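Side-chain contacts in tyrocidine synthase 2 (Brevibacillus parabrevis, PDB 6TA8), which is a multidomain synthase whose modelled chain is a condensation-family domain built from two lobes, each with its own mixed beta sheet: residues 41-46 / 53-58; 267-272 / 278-283; 226-231 / 373-378. All coordinates share one frame; numbering follows the deposited sequence.

In the fold
Interaction 1 comes first along the chain, where helix 39-46 meets the lead-in to strand 56-63 of the five-stranded mixed sheet. The other two come later in the chain. Residues 226-231 open interaction 3, both segments of interaction 2 follow, and 373-378 then return to complete interaction 3. The centres of interactions 1 and 2 lie about 32 Å apart. Interaction 3 has its centre about 27 Å from that of interaction 1 and about 29 Å from that of interaction 2, and no two of the contacts touch. In the two-lobed architecture of condensation domains, interaction 1 lies by the five-stranded sheet of one lobe, and interactions 2 and 3 by the six-stranded sheet of the other, near strands 383-390 and 325-332 respectively.

Interaction 1: residues 41-46 / 53-58; sequences QKWFFA and HHWNQA
Phe44 sets one edge of its ring over a face of the Trp55 indole. Its CE1 stands 3.3 Å above the indole plane, offset toward the rim, and comes within 3.5 Å of Trp55 CD2; CD1 follows along the same edge, 3.7 Å from Trp55 CE3. The phenyl ring and the six-membered ring of the indole are inclined at 54° with centroids 5.0 Å apart, an oblique pairing. With CG anti to the backbone N (chi1 171°), the Phe44 ring is turned to the Trp55 side, where the two side chains slide past each other in opposite directions.

Trp43 adds a smaller touch. Its side chain crosses that of Trp55 at about a right angle, and the edge atom CZ3 meets Trp55 CH2 at 3.9 Å. No hydrogen bond spans the two segments; the contact is apolar and mostly ring against ring. Phe49, in the connecting loop, stacks on Trp55 and also meets Phe44, while Phe411 and His164 add further rings round the indole. His164 belongs to the HHxxxDG sequence motif of the family. Helix 39-46 is thereby packed against the entry to strand 56-63, which runs antiparallel to strand 155-163 within the five-stranded sheet.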
loop_
_atom_site.group_PDB
_atom_site.type_symbol
_atom_site.label_atom_id
_atom_site.label_comp_id
_atom_site.label_asym_id
_atom_site.label_seq_id
_atom_site.Cartn_x
_atom_site.Cartn_y
_atom_site.Cartn_z
ATOM N N GLN A 41 -6.358 -10.427 1.157
ATOM C CA GLN A 41 -5.553 -11.640 1.130
ATOM C C GLN A 41 -6.112 -12.651 0.138
ATOM O O GLN A 41 -5.348 -13.324 -0.564
ATOM C CB GLN A 41 -5.471 -12.247 2.531
ATOM C CG GLN A 41 -4.547 -11.492 3.473
ATOM C CD GLN A 41 -4.632 -11.996 4.899
ATOM O OE1 GLN A 41 -5.653 -12.545 5.315
ATOM N NE2 GLN A 41 -3.557 -11.812 5.656
ATOM N N LYS A 42 -7.441 -12.766 0.064
ATOM C CA LYS A 42 -8.059 -13.632 -0.936
ATOM C C LYS A 42 -7.762 -13.140 -2.345
ATOM O O LYS A 42 -7.541 -13.943 -3.260
ATOM C CB LYS A 42 -9.569 -13.705 -0.706
ATOM C CG LYS A 42 -10.028 -14.875 0.146
ATOM C CD LYS A 42 -11.527 -15.094 -0.003
ATOM C CE LYS A 42 -11.979 -16.370 0.686
ATOM N NZ LYS A 42 -11.935 -16.245 2.169
ATOM N N TRP A 43 -7.757 -11.819 -2.540
ATOM C CA TRP A 43 -7.465 -11.257 -3.854
ATOM C C TRP A 43 -6.042 -11.571 -4.297
ATOM O O TRP A 43 -5.785 -11.722 -5.497
ATOM C CB TRP A 43 -7.702 -9.746 -3.832
ATOM C CG TRP A 43 -7.131 -9.011 -5.005
ATOM C CD1 TRP A 43 -7.744 -8.775 -6.200
ATOM C CD2 TRP A 43 -5.836 -8.404 -5.092
ATOM N NE1 TRP A 43 -6.910 -8.064 -7.028
ATOM C CE2 TRP A 43 -5.731 -7.824 -6.371
ATOM C CE3 TRP A 43 -4.752 -8.301 -4.214
ATOM C CZ2 TRP A 43 -4.587 -7.150 -6.794
ATOM C CZ3 TRP A 43 -3.618 -7.629 -4.636
ATOM C CH2 TRP A 43 -3.545 -7.063 -5.913
ATOM N N PHE A 44 -5.109 -11.679 -3.349
ATOM C CA PHE A 44 -3.725 -11.982 -3.700
ATOM C C PHE A 44 -3.585 -13.408 -4.220
ATOM O O PHE A 44 -2.868 -13.652 -5.197
ATOM C CB PHE A 44 -2.819 -11.756 -2.490
ATOM C CG PHE A 44 -1.409 -12.243 -2.683
ATOM C CD1 PHE A 44 -0.487 -11.481 -3.379
ATOM C CD2 PHE A 44 -1.004 -13.461 -2.159
ATOM C CE1 PHE A 44 0.810 -11.925 -3.556
ATOM C CE2 PHE A 44 0.292 -13.912 -2.334
ATOM C CZ PHE A 44 1.200 -13.142 -3.033
ATOM N N PHE A 45 -4.267 -14.364 -3.583
ATOM C CA PHE A 45 -4.163 -15.756 -4.002
ATOM C C PHE A 45 -4.979 -16.042 -5.256
ATOM O O PHE A 45 -4.578 -16.881 -6.070
ATOM C CB PHE A 45 -4.603 -16.679 -2.866
ATOM C CG PHE A 45 -3.633 -16.731 -1.722
ATOM C CD1 PHE A 45 -2.413 -17.371 -1.863
ATOM C CD2 PHE A 45 -3.936 -16.136 -0.511
ATOM C CE1 PHE A 45 -1.515 -17.418 -0.816
ATOM C CE2 PHE A 45 -3.043 -16.179 0.541
ATOM C CZ PHE A 45 -1.831 -16.821 0.388
ATOM N N ALA A 46 -6.116 -15.362 -5.429
ATOM C CA ALA A 46 -6.926 -15.560 -6.625
ATOM C C ALA A 46 -6.211 -15.099 -7.885
ATOM O O ALA A 46 -6.554 -15.553 -8.982
ATOM C CB ALA A 46 -8.262 -14.827 -6.485
ATOM N N HIS A 53 5.843 -15.928 -3.459
ATOM C CA HIS A 53 6.649 -15.638 -2.281
ATOM C C HIS A 53 7.493 -14.384 -2.458
ATOM O O HIS A 53 8.021 -13.863 -1.470
ATOM C CB HIS A 53 7.553 -16.827 -1.959
ATOM C CG HIS A 53 8.579 -17.103 -3.013
ATOM N ND1 HIS A 53 8.320 -17.886 -4.117
ATOM C CD2 HIS A 53 9.863 -16.691 -3.136
ATOM C CE1 HIS A 53 9.401 -17.947 -4.874
ATOM N NE2 HIS A 53 10.352 -17.231 -4.301
ATOM N N HIS A 54 7.638 -13.897 -3.688
ATOM C CA HIS A 54 8.381 -12.675 -3.988
ATOM C C HIS A 54 7.358 -11.605 -4.365
ATOM O O HIS A 54 7.024 -11.424 -5.537
ATOM C CB HIS A 54 9.399 -12.905 -5.102
ATOM C CG HIS A 54 10.401 -11.801 -5.239
ATOM N ND1 HIS A 54 11.452 -11.857 -6.130
ATOM C CD2 HIS A 54 10.512 -10.613 -4.600
ATOM C CE1 HIS A 54 12.167 -10.751 -6.034
ATOM N NE2 HIS A 54 11.619 -9.979 -5.112
ATOM N N TRP A 55 6.866 -10.896 -3.351
ATOM C CA TRP A 55 5.818 -9.897 -3.510
ATOM C C TRP A 55 5.733 -9.080 -2.230
ATOM O O TRP A 55 4.747 -9.174 -1.492
ATOM C CB TRP A 55 4.478 -10.570 -3.819
ATOM C CG TRP A 55 3.565 -9.767 -4.695
ATOM C CD1 TRP A 55 3.611 -9.670 -6.055
ATOM C CD2 TRP A 55 2.456 -8.962 -4.273
ATOM N NE1 TRP A 55 2.607 -8.848 -6.505
ATOM C CE2 TRP A 55 1.883 -8.401 -5.432
ATOM C CE3 TRP A 55 1.897 -8.658 -3.029
ATOM C CZ2 TRP A 55 0.778 -7.555 -5.383
ATOM C CZ3 TRP A 55 0.799 -7.817 -2.984
ATOM C CH2 TRP A 55 0.252 -7.277 -4.153
ATOM N N ASN A 56 6.762 -8.286 -1.953
ATOM C CA ASN A 56 6.993 -7.726 -0.629
ATOM C C ASN A 56 6.910 -6.203 -0.650
ATOM O O ASN A 56 6.690 -5.573 -1.688
ATOM C CB ASN A 56 8.361 -8.161 -0.092
ATOM C CG ASN A 56 8.733 -9.571 -0.503
ATOM O OD1 ASN A 56 7.880 -10.454 -0.590
ATOM N ND2 ASN A 56 10.017 -9.791 -0.757
ATOM N N GLN A 57 7.075 -5.626 0.537
ATOM C CA GLN A 57 7.342 -4.209 0.735
ATOM C C GLN A 57 8.573 -4.098 1.621
ATOM O O GLN A 57 8.749 -4.896 2.547
ATOM C CB GLN A 57 6.149 -3.486 1.380
ATOM C CG GLN A 57 5.009 -3.179 0.423
ATOM C CD GLN A 57 3.878 -2.419 1.089
ATOM O OE1 GLN A 57 3.754 -2.415 2.315
ATOM N NE2 GLN A 57 3.045 -1.771 0.282
ATOM N N ALA A 58 9.430 -3.122 1.335
ATOM C CA ALA A 58 10.694 -3.021 2.050
ATOM C C ALA A 58 11.106 -1.565 2.188
ATOM O O ALA A 58 10.728 -0.713 1.378
ATOM C CB ALA A 58 11.799 -3.816 1.341
#

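Interaction 2: residues 267-272 / 278-283; sequences RHVHHA and NDLLLT
Leu280 CD1 is the single atom on which the first shell converges. Val269 CG2 approaches it to 4.0 Å, and the His270 ring presents an edge, with ND1 at 4.0 Å from Leu280 CD1 and CE1 only slightly farther. The methyl lies near the imidazole plane, so it meets the rim of the ring and not its face. These are van der Waals separations without compression, and the total buried surface is small, 85 Å². His270 ND1 is covered by the apolar methyl and has no hydrogen-bonding partner in the model, which may carry a small polar cost if the ring is modelled the right way round.

The torsions account for the convergence. Leu280 holds CG anti to its carbonyl carbon (chi1 -53°) and extends on to CD1, while the branch of Val269 that touches it, CG2, sits between the backbone N and the carbonyl carbon. The contact closes the connection from helix 259-267, through the short, weakly bonded helix at 270-273, into helix 277-293, a helix packed on the six-stranded sheet of a condensation-domain lobe.

In the next shell, Thr275 of the intervening loop touches both His270 and Leu280. Helix 445-466 flanks the pair as well: Ile463 and Cys466 meet Val269, and Ile462 meets Leu280. Within helix 277-293, Asp279 O accepts from Thr283 OG1 at 2.7 Å and from Thr283 N at 3.2 Å, the two donors arriving from opposite faces of the carbonyl plane. Asp279 OD2 is itself hydrogen-bonded to Glu276 N at the start of that helix.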
loop_
_atom_site.group_PDB
_atom_site.type_symbol
_atom_site.label_atom_id
_atom_site.label_comp_id
_atom_site.label_asym_id
_atom_site.label_seq_id
_atom_site.Cartn_x
_atom_site.Cartn_y
_atom_site.Cartn_z
ATOM N N ARG A 267 -1.437 23.531 3.354
ATOM C CA ARG A 267 -1.800 24.509 4.368
ATOM C C ARG A 267 -2.703 25.633 3.881
ATOM O O ARG A 267 -3.385 26.245 4.711
ATOM C CB ARG A 267 -0.536 25.139 4.978
ATOM C CG ARG A 267 -0.045 24.464 6.248
ATOM C CD ARG A 267 -0.223 25.367 7.460
ATOM N NE ARG A 267 -1.577 25.906 7.554
ATOM C CZ ARG A 267 -2.644 25.200 7.915
ATOM N NH1 ARG A 267 -3.836 25.781 7.969
ATOM N NH2 ARG A 267 -2.524 23.917 8.228
ATOM N N HIS A 268 -2.737 25.924 2.580
ATOM C CA HIS A 268 -3.380 27.137 2.091
ATOM C C HIS A 268 -4.495 26.906 1.079
ATOM O O HIS A 268 -5.125 27.881 0.653
ATOM C CB HIS A 268 -2.331 28.073 1.471
ATOM C CG HIS A 268 -1.211 28.426 2.399
ATOM N ND1 HIS A 268 -0.162 27.570 2.659
ATOM C CD2 HIS A 268 -0.973 29.544 3.125
ATOM C CE1 HIS A 268 0.673 28.145 3.507
ATOM N NE2 HIS A 268 0.204 29.342 3.806
ATOM N N VAL A 269 -4.763 25.666 0.677
ATOM C CA VAL A 269 -5.780 25.390 -0.332
ATOM C C VAL A 269 -6.901 24.495 0.171
ATOM O O VAL A 269 -7.913 24.347 -0.533
ATOM C CB VAL A 269 -5.163 24.776 -1.608
ATOM C CG1 VAL A 269 -4.048 25.658 -2.147
ATOM C CG2 VAL A 269 -4.666 23.368 -1.330
ATOM N N HIS A 270 -6.768 23.892 1.353
ATOM C CA HIS A 270 -7.756 22.916 1.798
ATOM C C HIS A 270 -9.073 23.586 2.172
ATOM O O HIS A 270 -10.129 23.260 1.617
ATOM C CB HIS A 270 -7.203 22.111 2.975
ATOM C CG HIS A 270 -6.369 20.939 2.565
ATOM N ND1 HIS A 270 -6.288 20.503 1.260
ATOM C CD2 HIS A 270 -5.577 20.110 3.287
ATOM C CE1 HIS A 270 -5.484 19.458 1.195
ATOM N NE2 HIS A 270 -5.038 19.199 2.412
ATOM N N HIS A 271 -9.027 24.540 3.098
ATOM C CA HIS A 271 -10.229 25.067 3.735
ATOM C C HIS A 271 -10.989 26.077 2.877
ATOM O O HIS A 271 -11.931 26.700 3.380
ATOM C CB HIS A 271 -9.864 25.691 5.086
ATOM C CG HIS A 271 -9.241 24.725 6.045
ATOM N ND1 HIS A 271 -8.767 25.103 7.283
ATOM C CD2 HIS A 271 -9.015 23.393 5.948
ATOM C CE1 HIS A 271 -8.275 24.047 7.905
ATOM N NE2 HIS A 271 -8.413 22.996 7.117
ATOM N N ALA A 272 -10.615 26.258 1.609
ATOM C CA ALA A 272 -11.439 27.060 0.711
ATOM C C ALA A 272 -12.612 26.248 0.176
ATOM O O ALA A 272 -13.720 26.773 0.022
ATOM C CB ALA A 272 -10.594 27.608 -0.439
ATOM N N ASN A 278 -7.324 13.358 -0.893
ATOM C CA ASN A 278 -7.809 12.498 -1.966
ATOM C C ASN A 278 -8.756 13.220 -2.917
ATOM O O ASN A 278 -8.915 12.781 -4.060
ATOM C CB ASN A 278 -8.498 11.266 -1.379
ATOM C CG ASN A 278 -7.523 10.145 -1.072
ATOM O OD1 ASN A 278 -6.730 9.748 -1.926
ATOM N ND2 ASN A 278 -7.573 9.632 0.151
ATOM N N ASP A 279 -9.381 14.315 -2.479
ATOM C CA ASP A 279 -10.299 15.041 -3.351
ATOM C C ASP A 279 -9.547 15.766 -4.461
ATOM O O ASP A 279 -9.922 15.683 -5.637
ATOM C CB ASP A 279 -11.133 16.028 -2.533
ATOM C CG ASP A 279 -12.124 15.338 -1.617
ATOM O OD1 ASP A 279 -12.562 14.216 -1.948
ATOM O OD2 ASP A 279 -12.466 15.919 -0.564
ATOM N N LEU A 280 -8.480 16.483 -4.107
ATOM C CA LEU A 280 -7.747 17.270 -5.093
ATOM C C LEU A 280 -6.898 16.391 -6.004
ATOM O O LEU A 280 -6.751 16.691 -7.195
ATOM C CB LEU A 280 -6.872 18.305 -4.387
ATOM C CG LEU A 280 -7.593 19.216 -3.390
ATOM C CD1 LEU A 280 -6.614 20.171 -2.726
ATOM C CD2 LEU A 280 -8.715 19.980 -4.077
ATOM N N LEU A 281 -6.336 15.305 -5.469
ATOM C CA LEU A 281 -5.487 14.439 -6.282
ATOM C C LEU A 281 -6.294 13.662 -7.313
ATOM O O LEU A 281 -5.795 13.395 -8.412
ATOM C CB LEU A 281 -4.707 13.476 -5.387
ATOM C CG LEU A 281 -3.601 14.094 -4.530
ATOM C CD1 LEU A 281 -2.836 13.014 -3.784
ATOM C CD2 LEU A 281 -2.661 14.929 -5.385
ATOM N N LEU A 282 -7.533 13.290 -6.984
ATOM C CA LEU A 282 -8.360 12.555 -7.935
ATOM C C LEU A 282 -9.018 13.478 -8.952
ATOM O O LEU A 282 -9.305 13.048 -10.077
ATOM C CB LEU A 282 -9.423 11.742 -7.195
ATOM C CG LEU A 282 -8.920 10.504 -6.448
ATOM C CD1 LEU A 282 -10.084 9.725 -5.851
ATOM C CD2 LEU A 282 -8.092 9.620 -7.368
ATOM N N THR A 283 -9.266 14.736 -8.582
ATOM C CA THR A 283 -9.824 15.692 -9.533
ATOM C C THR A 283 -8.828 15.998 -10.644
ATOM O O THR A 283 -9.170 15.947 -11.831
ATOM C CB THR A 283 -10.235 16.975 -8.809
ATOM O OG1 THR A 283 -11.183 16.662 -7.781
ATOM C CG2 THR A 283 -10.860 17.961 -9.784
#

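Interaction 3: residues 226-231 / 373-378; sequences NLETTT and PPLAFT
Glu228 drives its carboxylate into the backbone of residues 375-378, and all the close packing of the contact gathers round its two oxygens. The amides of Phe377 and Thr378 both lie near OE1: Glu228 OE1 accepts a weak hydrogen bond from Thr378 N at 3.3 Å, with an N-H...O angle of 154°, and is 2.9 Å from Phe377 N. The bend that brings the two amides there passes through Phe377, whose backbone takes left-handed values (phi 54°, psi 66°). The modelled 3.0 Å between Glu228 OE2 and Leu375 CD2 is suspiciously short for an oxygen and a methyl, and is doubtful in detail. That same Leu375 methyl lies over the centre of the Phe377 ring, 3.4 Å above its plane, with the carboxylate close by. The Glu228 chain is extended beyond CG, which carries the carboxylate from the helix to the loop.

Glu228 lies on helix 221-229, whereas its partners belong to the loop between helix 359-365 and strand 383-390. The contact therefore ties two distant parts of a condensation-domain chain, 142 residues apart in sequence, at the surface of the fold.

The outer side is looser. Ala376 and Thr378 are exposed; Ala376 CB comes no nearer than 4.4 Å to Glu228 OE1, and Thr378 OG1 stays 3.7 Å from the same oxygen. Next to the carboxylate, Tyr360 of helix 359-365 shares a weak hydrogen bond between its OH and Glu228 OE2 and meets the Phe377 ring edge-to-face, while Leu379 packs against Glu228.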
loop_
_atom_site.group_PDB
_atom_site.type_symbol
_atom_site.label_atom_id
_atom_site.label_comp_id
_atom_site.label_asym_id
_atom_site.label_seq_id
_atom_site.Cartn_x
_atom_site.Cartn_y
_atom_site.Cartn_z
ATOM N N ASN A 226 -26.230 0.493 -8.007
ATOM C CA ASN A 226 -26.486 1.696 -8.791
ATOM C C ASN A 226 -25.231 2.142 -9.529
ATOM O O ASN A 226 -25.303 2.595 -10.676
ATOM C CB ASN A 226 -27.000 2.815 -7.884
ATOM C CG ASN A 226 -27.158 4.138 -8.615
ATOM O OD1 ASN A 226 -26.187 4.867 -8.827
ATOM N ND2 ASN A 226 -28.389 4.457 -8.998
ATOM N N LEU A 227 -24.069 2.017 -8.888
ATOM C CA LEU A 227 -22.827 2.425 -9.531
ATOM C C LEU A 227 -22.494 1.528 -10.718
ATOM O O LEU A 227 -22.005 2.009 -11.746
ATOM C CB LEU A 227 -21.690 2.426 -8.510
ATOM C CG LEU A 227 -20.355 3.027 -8.955
ATOM C CD1 LEU A 227 -20.403 4.551 -8.935
ATOM C CD2 LEU A 227 -19.217 2.517 -8.085
ATOM N N GLU A 228 -22.763 0.225 -10.612
ATOM C CA GLU A 228 -22.338 -0.684 -11.669
ATOM C C GLU A 228 -23.216 -0.616 -12.911
ATOM O O GLU A 228 -22.792 -1.089 -13.971
ATOM C CB GLU A 228 -22.296 -2.120 -11.150
ATOM C CG GLU A 228 -21.197 -2.361 -10.140
ATOM C CD GLU A 228 -21.097 -3.808 -9.733
ATOM O OE1 GLU A 228 -21.798 -4.644 -10.340
ATOM O OE2 GLU A 228 -20.321 -4.108 -8.802
ATOM N N THR A 229 -24.411 -0.030 -12.819
ATOM C CA THR A 229 -25.341 -0.015 -13.942
ATOM C C THR A 229 -25.380 1.312 -14.688
ATOM O O THR A 229 -25.803 1.340 -15.850
ATOM C CB THR A 229 -26.759 -0.347 -13.464
ATOM O OG1 THR A 229 -27.140 0.559 -12.420
ATOM C CG2 THR A 229 -26.824 -1.773 -12.940
ATOM N N THR A 230 -24.958 2.403 -14.055
ATOM C CA THR A 230 -24.997 3.724 -14.662
ATOM C C THR A 230 -23.674 4.122 -15.305
ATOM O O THR A 230 -23.577 5.223 -15.854
ATOM C CB THR A 230 -25.392 4.774 -13.617
ATOM O OG1 THR A 230 -25.681 6.022 -14.258
ATOM C CG2 THR A 230 -24.267 4.978 -12.610
ATOM N N THR A 231 -22.658 3.267 -15.258
ATOM C CA THR A 231 -21.351 3.594 -15.812
ATOM C C THR A 231 -21.183 3.023 -17.207
ATOM O O THR A 231 -21.614 1.905 -17.496
ATOM C CB THR A 231 -20.219 3.073 -14.931
ATOM O OG1 THR A 231 -20.401 1.661 -14.731
ATOM C CG2 THR A 231 -20.193 3.802 -13.605
ATOM N N PRO A 373 -30.622 -7.188 -4.329
ATOM C CA PRO A 373 -30.296 -6.648 -5.651
ATOM C C PRO A 373 -29.124 -7.401 -6.251
ATOM O O PRO A 373 -28.052 -7.487 -5.633
ATOM C CB PRO A 373 -29.930 -5.181 -5.363
ATOM C CG PRO A 373 -30.341 -4.934 -3.935
ATOM C CD PRO A 373 -30.211 -6.257 -3.265
ATOM N N PRO A 374 -29.290 -7.977 -7.446
ATOM C CA PRO A 374 -28.215 -8.794 -8.029
ATOM C C PRO A 374 -26.941 -8.009 -8.297
ATOM O O PRO A 374 -26.781 -7.414 -9.368
ATOM C CB PRO A 374 -28.836 -9.313 -9.334
ATOM C CG PRO A 374 -30.315 -9.202 -9.129
ATOM C CD PRO A 374 -30.506 -7.987 -8.275
ATOM N N LEU A 375 -26.029 -8.000 -7.328
ATOM C CA LEU A 375 -24.727 -7.371 -7.506
ATOM C C LEU A 375 -23.809 -8.335 -8.248
ATOM O O LEU A 375 -23.598 -9.468 -7.801
ATOM C CB LEU A 375 -24.131 -6.983 -6.153
ATOM C CG LEU A 375 -23.301 -5.696 -6.091
ATOM C CD1 LEU A 375 -22.882 -5.400 -4.659
ATOM C CD2 LEU A 375 -22.084 -5.782 -6.994
ATOM N N ALA A 376 -23.265 -7.889 -9.379
ATOM C CA ALA A 376 -22.438 -8.736 -10.224
ATOM C C ALA A 376 -20.961 -8.367 -10.208
ATOM O O ALA A 376 -20.144 -9.156 -10.698
ATOM C CB ALA A 376 -22.949 -8.702 -11.672
ATOM N N PHE A 377 -20.599 -7.209 -9.658
ATOM C CA PHE A 377 -19.213 -6.740 -9.611
ATOM C C PHE A 377 -18.596 -6.739 -11.009
ATOM O O PHE A 377 -17.672 -7.493 -11.311
ATOM C CB PHE A 377 -18.377 -7.588 -8.647
ATOM C CG PHE A 377 -19.020 -7.798 -7.308
ATOM C CD1 PHE A 377 -18.860 -6.869 -6.295
ATOM C CD2 PHE A 377 -19.782 -8.928 -7.061
ATOM C CE1 PHE A 377 -19.450 -7.061 -5.062
ATOM C CE2 PHE A 377 -20.375 -9.126 -5.831
ATOM C CZ PHE A 377 -20.211 -8.189 -4.830
ATOM N N THR A 378 -19.132 -5.871 -11.870
ATOM C CA THR A 378 -18.738 -5.830 -13.272
ATOM C C THR A 378 -17.680 -4.779 -13.577
ATOM O O THR A 378 -17.107 -4.804 -14.672
ATOM C CB THR A 378 -19.963 -5.578 -14.161
ATOM O OG1 THR A 378 -20.550 -4.314 -13.825
ATOM C CG2 THR A 378 -20.993 -6.677 -13.974
#